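Local coordinates for uncharacterized protein YLR301W (Saccharomyces cerevisiae, PDB 3RBY) that is of unknown, non-essential function but interacts with the protein kinase HRR25 and may interact with SEC72, at residues L6-F11 with E128-V133; T21-S26 with S35-V40; K217-Y222 with L236-I241. All coordinates share one frame; numbering follows the deposited sequence.

Contact 1: residues L6-F11 with E128-V133. Unlike the reference sequence in segment 128-133: M129 (reference Leu).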
loop_
_atom_site.group_PDB
_atom_site.type_symbol
_atom_site.label_atom_id
_atom_site.label_comp_id
_atom_site.label_asym_id
_atom_site.label_seq_id
_atom_site.Cartn_x
_atom_site.Cartn_y
_atom_site.Cartn_z
ATOM N N LEU A 6 7.448 5.869 -5.564
ATOM C CA LEU A 6 6.888 4.578 -5.150
ATOM C C LEU A 6 7.356 4.087 -3.770
ATOM O O LEU A 6 8.536 4.184 -3.422
ATOM C CB LEU A 6 7.149 3.510 -6.209
ATOM C CG LEU A 6 6.602 3.969 -7.564
ATOM C CD1 LEU A 6 7.730 4.578 -8.371
ATOM C CD2 LEU A 6 5.940 2.823 -8.333
ATOM N N LYS A 7 6.408 3.556 -2.999
ATOM C CA LYS A 7 6.676 3.022 -1.673
ATOM C C LYS A 7 6.687 1.503 -1.794
ATOM O O LYS A 7 5.741 0.918 -2.346
ATOM C CB LYS A 7 5.588 3.475 -0.710
ATOM C CG LYS A 7 5.914 3.260 0.758
ATOM C CD LYS A 7 5.473 1.882 1.256
ATOM C CE LYS A 7 6.097 1.596 2.637
ATOM N NZ LYS A 7 5.727 0.252 3.182
ATOM N N ARG A 8 7.759 0.852 -1.343
ATOM C CA ARG A 8 7.799 -0.600 -1.475
ATOM C C ARG A 8 6.908 -1.246 -0.417
ATOM O O ARG A 8 6.943 -0.844 0.749
ATOM C CB ARG A 8 9.225 -1.157 -1.398
ATOM C CG ARG A 8 9.249 -2.639 -1.712
ATOM C CD ARG A 8 10.592 -3.153 -2.194
ATOM N NE ARG A 8 11.653 -3.067 -1.190
ATOM C CZ ARG A 8 11.767 -3.889 -0.159
ATOM N NH1 ARG A 8 10.857 -4.835 0.012
ATOM N NH2 ARG A 8 12.764 -3.763 0.714
ATOM N N LEU A 9 6.119 -2.236 -0.847
ATOM C CA LEU A 9 5.138 -2.930 -0.002
ATOM C C LEU A 9 5.634 -4.293 0.454
ATOM O O LEU A 9 5.258 -4.763 1.529
ATOM C CB LEU A 9 3.821 -3.131 -0.756
ATOM C CG LEU A 9 3.097 -1.854 -1.171
ATOM C CD1 LEU A 9 1.908 -2.175 -2.096
ATOM C CD2 LEU A 9 2.660 -1.072 0.069
ATOM N N LEU A 10 6.443 -4.942 -0.381
ATOM C CA LEU A 10 7.067 -6.200 0.004
ATOM C C LEU A 10 8.242 -6.540 -0.884
ATOM O O LEU A 10 8.301 -6.113 -2.042
ATOM C CB LEU A 10 6.060 -7.362 0.020
ATOM C CG LEU A 10 5.662 -8.032 -1.293
ATOM C CD1 LEU A 10 6.729 -9.036 -1.756
ATOM C CD2 LEU A 10 4.328 -8.737 -1.119
ATOM N N PHE A 11 9.163 -7.313 -0.313
ATOM C CA PHE A 11 10.312 -7.897 -0.995
ATOM C C PHE A 11 10.201 -9.415 -0.803
ATOM O O PHE A 11 9.893 -9.882 0.301
ATOM C CB PHE A 11 11.602 -7.397 -0.329
ATOM C CG PHE A 11 12.859 -7.748 -1.076
ATOM C CD1 PHE A 11 12.819 -8.074 -2.425
ATOM C CD2 PHE A 11 14.084 -7.758 -0.429
ATOM C CE1 PHE A 11 13.979 -8.406 -3.114
ATOM C CE2 PHE A 11 15.253 -8.086 -1.116
ATOM C CZ PHE A 11 15.195 -8.413 -2.460
ATOM N N GLU A 128 9.165 -7.682 -6.052
ATOM C CA GLU A 128 8.905 -6.537 -5.208
ATOM C C GLU A 128 7.603 -5.918 -5.627
ATOM O O GLU A 128 7.351 -5.746 -6.816
ATOM C CB GLU A 128 10.041 -5.525 -5.321
ATOM C CG GLU A 128 11.220 -5.926 -4.482
ATOM C CD GLU A 128 12.476 -5.183 -4.842
ATOM O OE1 GLU A 128 13.147 -5.620 -5.798
ATOM O OE2 GLU A 128 12.798 -4.174 -4.177
ATOM N N MET A 129 6.771 -5.595 -4.644
ATOM C CA MET A 129 5.509 -4.933 -4.914
ATOM C C MET A 129 5.617 -3.457 -4.564
ATOM O O MET A 129 6.125 -3.096 -3.491
ATOM C CB MET A 129 4.392 -5.604 -4.128
ATOM C CG MET A 129 3.158 -5.927 -4.958
ATOM S SD MET A 129 3.551 -6.956 -6.376
ATOM C CE MET A 129 4.604 -8.115 -5.564
ATOM N N TRP A 130 5.132 -2.612 -5.473
ATOM C CA TRP A 130 5.277 -1.167 -5.330
ATOM C C TRP A 130 3.960 -0.420 -5.347
ATOM O O TRP A 130 3.098 -0.666 -6.201
ATOM C CB TRP A 130 6.177 -0.577 -6.430
ATOM C CG TRP A 130 7.566 -1.091 -6.383
ATOM C CD1 TRP A 130 8.057 -2.182 -7.045
ATOM C CD2 TRP A 130 8.654 -0.565 -5.608
ATOM N NE1 TRP A 130 9.388 -2.357 -6.741
ATOM C CE2 TRP A 130 9.781 -1.385 -5.860
ATOM C CE3 TRP A 130 8.790 0.522 -4.736
ATOM C CZ2 TRP A 130 11.024 -1.150 -5.271
ATOM C CZ3 TRP A 130 10.017 0.750 -4.148
ATOM C CH2 TRP A 130 11.123 -0.077 -4.423
ATOM N N GLN A 131 3.853 0.526 -4.414
ATOM C CA GLN A 131 2.702 1.393 -4.311
ATOM C C GLN A 131 3.042 2.818 -4.787
ATOM O O GLN A 131 3.823 3.527 -4.144
ATOM C CB GLN A 131 2.213 1.446 -2.862
ATOM C CG GLN A 131 1.069 2.434 -2.680
ATOM C CD GLN A 131 -0.204 1.955 -3.355
ATOM O OE1 GLN A 131 -0.835 0.997 -2.884
ATOM N NE2 GLN A 131 -0.583 2.600 -4.465
ATOM N N PRO A 132 2.468 3.233 -5.925
ATOM C CA PRO A 132 2.615 4.635 -6.331
ATOM C C PRO A 132 1.876 5.504 -5.336
ATOM O O PRO A 132 0.743 5.192 -4.919
ATOM C CB PRO A 132 1.906 4.698 -7.696
ATOM C CG PRO A 132 1.846 3.247 -8.167
ATOM C CD PRO A 132 1.727 2.428 -6.915
ATOM N N VAL A 133 2.505 6.613 -4.990
ATOM C CA VAL A 133 2.030 7.473 -3.931
ATOM C C VAL A 133 2.032 8.924 -4.469
ATOM O O VAL A 133 2.692 9.214 -5.479
ATOM C CB VAL A 133 2.919 7.199 -2.679
ATOM C CG1 VAL A 133 3.796 8.371 -2.304
ATOM C CG2 VAL A 133 2.080 6.699 -1.506
#
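R8 meets W130 and E128 because its CG, anti to the backbone N (chi1 -173°), carries the chain on past the indole to the glutamate, while W130, with CG beside its own backbone N (chi1 -63°), turns its six-membered ring beneath R8 CB. R8 CB sits over one face of that ring, 3.8 Å from its centroid, a CH-pi contact set toward the rim. L6 CB packs 3.7 Å from W130 CE3, the two side chains crossing at about a right angle. Farther along, R8 CD and NE reach E128; R8 NE lies 3.4 Å from E128 OE2, but the oxygen is well out of the guanidinium plane, and the bridge is one of charge alone. The stronger polar partners of R8 (E19 and E52) and E128 (R37) lie outside, and W130 NE1 bonds E110. The backbones form an antiparallel pair with a classic interruption, a beta bulge: K7 pairs with Q131 and R8 with W130, yet L10 pairs with M129, L9 being the extra residue. L9 N still bonds M129 O at 2.8 Å, and L10 O takes up M129 N at 3.1 Å. On the face bearing K7, L10, M129 and Q131, L10 CG lies 3.9 Å from M129 CB, and L9 CD1 meets Q131 CB at 3.7 Å. Here L9 packs on L9 of the second subunit, and M129, a leucine in the reference sequence, on its L10.

Contact 2: residues T21-S26 with S35-V40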
loop_
_atom_site.group_PDB
_atom_site.type_symbol
_atom_site.label_atom_id
_atom_site.label_comp_id
_atom_site.label_asym_id
_atom_site.label_seq_id
_atom_site.Cartn_x
_atom_site.Cartn_y
_atom_site.Cartn_z
ATOM N N THR A 21 11.772 -2.691 5.587
ATOM C CA THR A 21 12.247 -1.330 5.306
ATOM C C THR A 21 11.120 -0.317 5.158
ATOM O O THR A 21 9.951 -0.699 4.974
ATOM C CB THR A 21 12.998 -1.283 3.970
ATOM O OG1 THR A 21 12.054 -1.411 2.900
ATOM C CG2 THR A 21 14.009 -2.413 3.861
ATOM N N PHE A 22 11.501 0.955 5.090
ATOM C CA PHE A 22 10.609 2.037 4.695
ATOM C C PHE A 22 11.165 2.588 3.376
ATOM O O PHE A 22 11.650 3.718 3.319
ATOM C CB PHE A 22 10.575 3.130 5.760
ATOM C CG PHE A 22 9.737 4.318 5.383
ATOM C CD1 PHE A 22 9.827 5.501 6.097
ATOM C CD2 PHE A 22 8.860 4.252 4.313
ATOM C CE1 PHE A 22 9.057 6.596 5.752
ATOM C CE2 PHE A 22 8.088 5.344 3.963
ATOM C CZ PHE A 22 8.186 6.517 4.683
ATOM N N THR A 23 11.102 1.770 2.326
ATOM C CA THR A 23 11.703 2.072 1.045
ATOM C C THR A 23 10.828 2.992 0.180
ATOM O O THR A 23 9.623 2.752 -0.014
ATOM C CB THR A 23 11.990 0.781 0.276
ATOM O OG1 THR A 23 13.043 0.081 0.934
ATOM C CG2 THR A 23 12.402 1.083 -1.190
ATOM N N LEU A 24 11.456 4.031 -0.359
ATOM C CA LEU A 24 10.829 4.913 -1.329
ATOM C C LEU A 24 11.758 4.973 -2.534
ATOM O O LEU A 24 12.973 5.164 -2.373
ATOM C CB LEU A 24 10.646 6.324 -0.746
ATOM C CG LEU A 24 9.490 6.588 0.234
ATOM C CD1 LEU A 24 9.488 8.019 0.736
ATOM C CD2 LEU A 24 8.143 6.282 -0.399
ATOM N N SER A 25 11.206 4.804 -3.734
ATOM C CA SER A 25 11.973 5.048 -4.962
ATOM C C SER A 25 11.483 6.311 -5.653
ATOM O O SER A 25 10.285 6.460 -5.921
ATOM C CB SER A 25 11.895 3.858 -5.914
ATOM O OG SER A 25 12.555 2.713 -5.379
ATOM N N SER A 26 12.413 7.229 -5.921
ATOM C CA SER A 26 12.097 8.457 -6.637
ATOM C C SER A 26 12.565 8.375 -8.091
ATOM O O SER A 26 13.759 8.167 -8.364
ATOM C CB SER A 26 12.754 9.671 -5.966
ATOM O OG SER A 26 12.518 9.693 -4.572
ATOM N N SER A 35 16.875 5.126 -4.761
ATOM C CA SER A 35 16.065 4.268 -3.913
ATOM C C SER A 35 16.757 4.071 -2.561
ATOM O O SER A 35 17.817 3.442 -2.498
ATOM C CB SER A 35 15.804 2.917 -4.598
ATOM O OG SER A 35 14.862 2.136 -3.877
ATOM N N LEU A 36 16.178 4.635 -1.494
ATOM C CA LEU A 36 16.732 4.502 -0.139
ATOM C C LEU A 36 15.911 3.469 0.621
ATOM O O LEU A 36 14.672 3.511 0.586
ATOM C CB LEU A 36 16.732 5.843 0.598
ATOM C CG LEU A 36 17.538 6.930 -0.116
ATOM C CD1 LEU A 36 17.557 8.244 0.681
ATOM C CD2 LEU A 36 18.960 6.430 -0.394
ATOM N N ARG A 37 16.586 2.523 1.281
ATOM C CA ARG A 37 15.878 1.395 1.912
ATOM C C ARG A 37 16.214 1.213 3.397
ATOM O O ARG A 37 16.645 0.140 3.824
ATOM C CB ARG A 37 16.108 0.110 1.099
ATOM C CG ARG A 37 15.916 0.363 -0.428
ATOM C CD ARG A 37 15.740 -0.893 -1.292
ATOM N NE ARG A 37 15.280 -0.510 -2.625
ATOM C CZ ARG A 37 14.942 -1.342 -3.608
ATOM N NH1 ARG A 37 15.014 -2.654 -3.439
ATOM N NH2 ARG A 37 14.516 -0.848 -4.771
ATOM N N PRO A 38 15.992 2.266 4.196
ATOM C CA PRO A 38 16.321 2.202 5.630
ATOM C C PRO A 38 15.475 1.137 6.317
ATOM O O PRO A 38 14.290 1.034 6.003
ATOM C CB PRO A 38 15.929 3.596 6.140
ATOM C CG PRO A 38 14.835 4.034 5.201
ATOM C CD PRO A 38 15.163 3.437 3.858
ATOM N N PHE A 39 16.063 0.340 7.208
ATOM C CA PHE A 39 15.273 -0.580 8.036
ATOM C C PHE A 39 14.345 0.195 8.962
ATOM O O PHE A 39 14.682 1.313 9.389
ATOM C CB PHE A 39 16.186 -1.436 8.910
ATOM C CG PHE A 39 17.037 -2.390 8.146
ATOM C CD1 PHE A 39 18.419 -2.262 8.149
ATOM C CD2 PHE A 39 16.453 -3.423 7.422
ATOM C CE1 PHE A 39 19.204 -3.169 7.443
ATOM C CE2 PHE A 39 17.219 -4.322 6.711
ATOM C CZ PHE A 39 18.594 -4.205 6.718
ATOM N N VAL A 40 13.193 -0.393 9.287
ATOM C CA VAL A 40 12.268 0.239 10.237
ATOM C C VAL A 40 12.694 -0.070 11.667
ATOM O O VAL A 40 12.728 0.825 12.534
ATOM C CB VAL A 40 10.821 -0.224 10.040
ATOM C CG1 VAL A 40 9.942 0.368 11.124
ATOM C CG2 VAL A 40 10.314 0.183 8.648
#
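T23 lies across the aliphatic part of R37: its OG1 is 3.1 Å from R37 CB, and its CG2 lies alongside CG and NE, 3.6 Å from the latter. The two branches divide the work, since OG1 also donates a hydrogen bond to T21 OG1 at 2.7 Å, and T21 OG1 is bonded in turn to E19. The arginine chain runs extended from CG to NE, and with CG beside the backbone N (chi1 -46°) it travels back along its own strand to S35. There NE and NH2 grip the single atom S35 OG side-on, at 3.0 Å for NE, with the oxygen in the guanidinium plane. S25 OG approaches the same S35 OG from the facing strand at 2.8 Å; either hydroxyl could be the donor in that pair. Three hydrogen bonds thus converge on one buried serine oxygen, which probably fixes both its rotation and the orientation of the guanidinium, while NH1 is left to form a salt bridge with E128. Beyond the strand proper, F22 CB rests 4.1 Å from V40 CG2, and N146 of the second subunit packs on both F22 and V40. The backbone bonding is uneven. F22 N points almost straight down the carbonyl of P38, 2.9 Å from its O, whereas the reciprocal bonds between L24 and L36 are weak. L24 and L36 face strand 192-199, where R196 touches both and also makes a cation-pi contact with the ring of F22. The whole is an antiparallel beta hairpin, strands 24-27 and 33-38, with a single bridge between T21 and F39 prolonging the pairing beyond its open end.

Contact 3: residues K217-Y222 with L236-I241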
loop_
_atom_site.group_PDB
_atom_site.type_symbol
_atom_site.label_atom_id
_atom_site.label_comp_id
_atom_site.label_asym_id
_atom_site.label_seq_id
_atom_site.Cartn_x
_atom_site.Cartn_y
_atom_site.Cartn_z
ATOM N N LYS A 217 26.566 19.183 3.368
ATOM C CA LYS A 217 27.075 19.533 2.036
ATOM C C LYS A 217 26.044 19.175 0.957
ATOM O O LYS A 217 26.336 19.249 -0.240
ATOM C CB LYS A 217 28.398 18.827 1.734
ATOM C CG LYS A 217 29.623 19.318 2.508
ATOM C CD LYS A 217 30.825 18.405 2.171
ATOM C CE LYS A 217 32.177 18.968 2.632
ATOM N NZ LYS A 217 32.564 18.514 4.001
ATOM N N ILE A 218 24.850 18.772 1.391
ATOM C CA ILE A 218 23.755 18.465 0.482
ATOM C C ILE A 218 22.698 19.558 0.516
ATOM O O ILE A 218 22.152 19.875 1.582
ATOM C CB ILE A 218 23.092 17.146 0.841
ATOM C CG1 ILE A 218 24.165 16.078 1.064
ATOM C CG2 ILE A 218 22.123 16.752 -0.243
ATOM C CD1 ILE A 218 23.617 14.666 1.146
ATOM N N PRO A 219 22.401 20.144 -0.651
ATOM C CA PRO A 219 21.455 21.270 -0.700
ATOM C C PRO A 219 20.068 20.813 -0.209
ATOM O O PRO A 219 19.662 19.676 -0.488
ATOM C CB PRO A 219 21.434 21.652 -2.187
ATOM C CG PRO A 219 22.704 21.029 -2.776
ATOM C CD PRO A 219 22.895 19.760 -1.986
ATOM N N GLN A 220 19.379 21.680 0.530
ATOM C CA GLN A 220 18.141 21.322 1.214
ATOM C C GLN A 220 17.001 22.259 0.814
ATOM O O GLN A 220 15.891 22.159 1.334
ATOM C CB GLN A 220 18.342 21.384 2.750
ATOM C CG GLN A 220 19.244 20.287 3.343
ATOM C CD GLN A 220 20.080 20.777 4.537
ATOM O OE1 GLN A 220 19.619 21.593 5.359
ATOM N NE2 GLN A 220 21.316 20.276 4.634
ATOM N N SER A 221 17.286 23.187 -0.093
ATOM C CA SER A 221 16.286 24.142 -0.562
ATOM C C SER A 221 16.425 24.299 -2.072
ATOM O O SER A 221 17.542 24.430 -2.588
ATOM C CB SER A 221 16.479 25.501 0.119
ATOM O OG SER A 221 15.731 26.524 -0.527
ATOM N N TYR A 222 15.303 24.303 -2.782
ATOM C CA TYR A 222 15.350 24.262 -4.239
ATOM C C TYR A 222 14.563 25.414 -4.837
ATOM O O TYR A 222 14.207 25.408 -6.020
ATOM C CB TYR A 222 14.859 22.900 -4.707
ATOM C CG TYR A 222 15.412 21.839 -3.789
ATOM C CD1 TYR A 222 14.656 21.341 -2.740
ATOM C CD2 TYR A 222 16.726 21.409 -3.911
ATOM C CE1 TYR A 222 15.174 20.403 -1.873
ATOM C CE2 TYR A 222 17.254 20.476 -3.054
ATOM C CZ TYR A 222 16.478 19.973 -2.034
ATOM O OH TYR A 222 17.013 19.030 -1.174
ATOM N N LEU A 236 30.902 22.328 -1.327
ATOM C CA LEU A 236 30.553 21.323 -2.339
ATOM C C LEU A 236 29.592 21.891 -3.400
ATOM O O LEU A 236 28.515 22.417 -3.078
ATOM C CB LEU A 236 29.944 20.083 -1.694
ATOM C CG LEU A 236 30.604 18.732 -2.004
ATOM C CD1 LEU A 236 29.580 17.738 -2.486
ATOM C CD2 LEU A 236 31.732 18.843 -3.015
ATOM N N ASN A 237 29.999 21.791 -4.664
ATOM C CA ASN A 237 29.187 22.285 -5.775
ATOM C C ASN A 237 28.267 21.212 -6.339
ATOM O O ASN A 237 28.659 20.056 -6.516
ATOM C CB ASN A 237 30.070 22.843 -6.883
ATOM C CG ASN A 237 30.821 24.084 -6.453
ATOM O OD1 ASN A 237 30.537 24.658 -5.401
ATOM N ND2 ASN A 237 31.782 24.512 -7.267
ATOM N N TRP A 238 27.030 21.605 -6.590
ATOM C CA TRP A 238 26.092 20.746 -7.274
ATOM C C TRP A 238 25.578 21.516 -8.458
ATOM O O TRP A 238 25.486 22.745 -8.402
ATOM C CB TRP A 238 24.913 20.415 -6.372
ATOM C CG TRP A 238 25.310 19.698 -5.136
ATOM C CD1 TRP A 238 26.036 20.198 -4.084
ATOM C CD2 TRP A 238 25.001 18.342 -4.808
ATOM N NE1 TRP A 238 26.204 19.222 -3.125
ATOM C CE2 TRP A 238 25.574 18.076 -3.541
ATOM C CE3 TRP A 238 24.298 17.325 -5.459
ATOM C CZ2 TRP A 238 25.454 16.830 -2.912
ATOM C CZ3 TRP A 238 24.186 16.086 -4.846
ATOM C CH2 TRP A 238 24.762 15.849 -3.579
ATOM N N GLU A 239 25.225 20.786 -9.513
ATOM C CA GLU A 239 24.579 21.364 -10.681
ATOM C C GLU A 239 23.121 20.905 -10.725
ATOM O O GLU A 239 22.827 19.717 -10.535
ATOM C CB GLU A 239 25.313 20.922 -11.958
ATOM C CG GLU A 239 24.901 21.692 -13.214
ATOM C CD GLU A 239 25.362 21.014 -14.509
ATOM O OE1 GLU A 239 24.834 21.381 -15.594
ATOM O OE2 GLU A 239 26.239 20.109 -14.439
ATOM N N VAL A 240 22.206 21.841 -10.950
ATOM C CA VAL A 240 20.805 21.501 -11.197
ATOM C C VAL A 240 20.682 20.937 -12.610
ATOM O O VAL A 240 20.702 21.699 -13.585
ATOM C CB VAL A 240 19.903 22.744 -11.125
ATOM C CG1 VAL A 240 18.483 22.380 -11.576
ATOM C CG2 VAL A 240 19.905 23.346 -9.716
ATOM N N ILE A 241 20.558 19.620 -12.741
ATOM C CA ILE A 241 20.507 19.021 -14.087
ATOM C C ILE A 241 19.078 18.805 -14.588
ATOM O O ILE A 241 18.849 18.360 -15.725
ATOM C CB ILE A 241 21.286 17.699 -14.142
ATOM C CG1 ILE A 241 20.581 16.644 -13.272
ATOM C CG2 ILE A 241 22.725 17.919 -13.688
ATOM C CD1 ILE A 241 21.176 15.218 -13.370
#
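No regular backbone pairing joins K217-Y222 to strand 236-241: the irregular segment runs beside the strand with CA atoms 5.9 Å apart at K217 and L236 and 8.1 Å apart at P219 and W238, and side chains fill the interval. W238 does most of the bridging. Its NE1 donates to K217 O at 2.9 Å, approaching nearly along the C=O axis, although the hydrogen bond is bent (138° at the hydrogen) and the oxygen lies tilted from the ring plane. P219 covers one face of the indole, CD standing 3.5 Å from the centroid of the five-membered ring in a close CH-pi contact. I218 CG1 reaches W238 CZ2 at 4.2 Å, and K217 CB meets L236 CB at 4.0 Å while the lysine's amino end turns away to E214. A leucine in place of W238 would probably leave K217 O without this donor and P219 without the flat surface on which it rests. I218, P219 and Y222 also pack on strands 156-161, 166-173 and 176-183. Between the two segments themselves, the chemistry implies a mixed join: the one hydrogen bond comes from the indole nitrogen, and the proline over its face supplies the closest apolar contact.

Contacts 1 and 2 belong to one antiparallel sheet and contact 3 reaches another, so together they sample both antiparallel sheets of this largely beta protein, contact 3 through strand 236-244. Contact 2 is nested along the chain within the loop closed by contact 1, and their centres are 10 Å apart. Neighbouring strands 4-12 and 24-27 join them, and the salt bridge from E128 to R37 spans these two strands, linking 124-132 to 33-38. Both also touch the second subunit. Contact 3 comes later in sequence, its centre 28 Å from that of contact 1, on the other side of the chain's centre, and 22 Å from that of contact 2. It closes the loop after strand 205-211 against the second sheet.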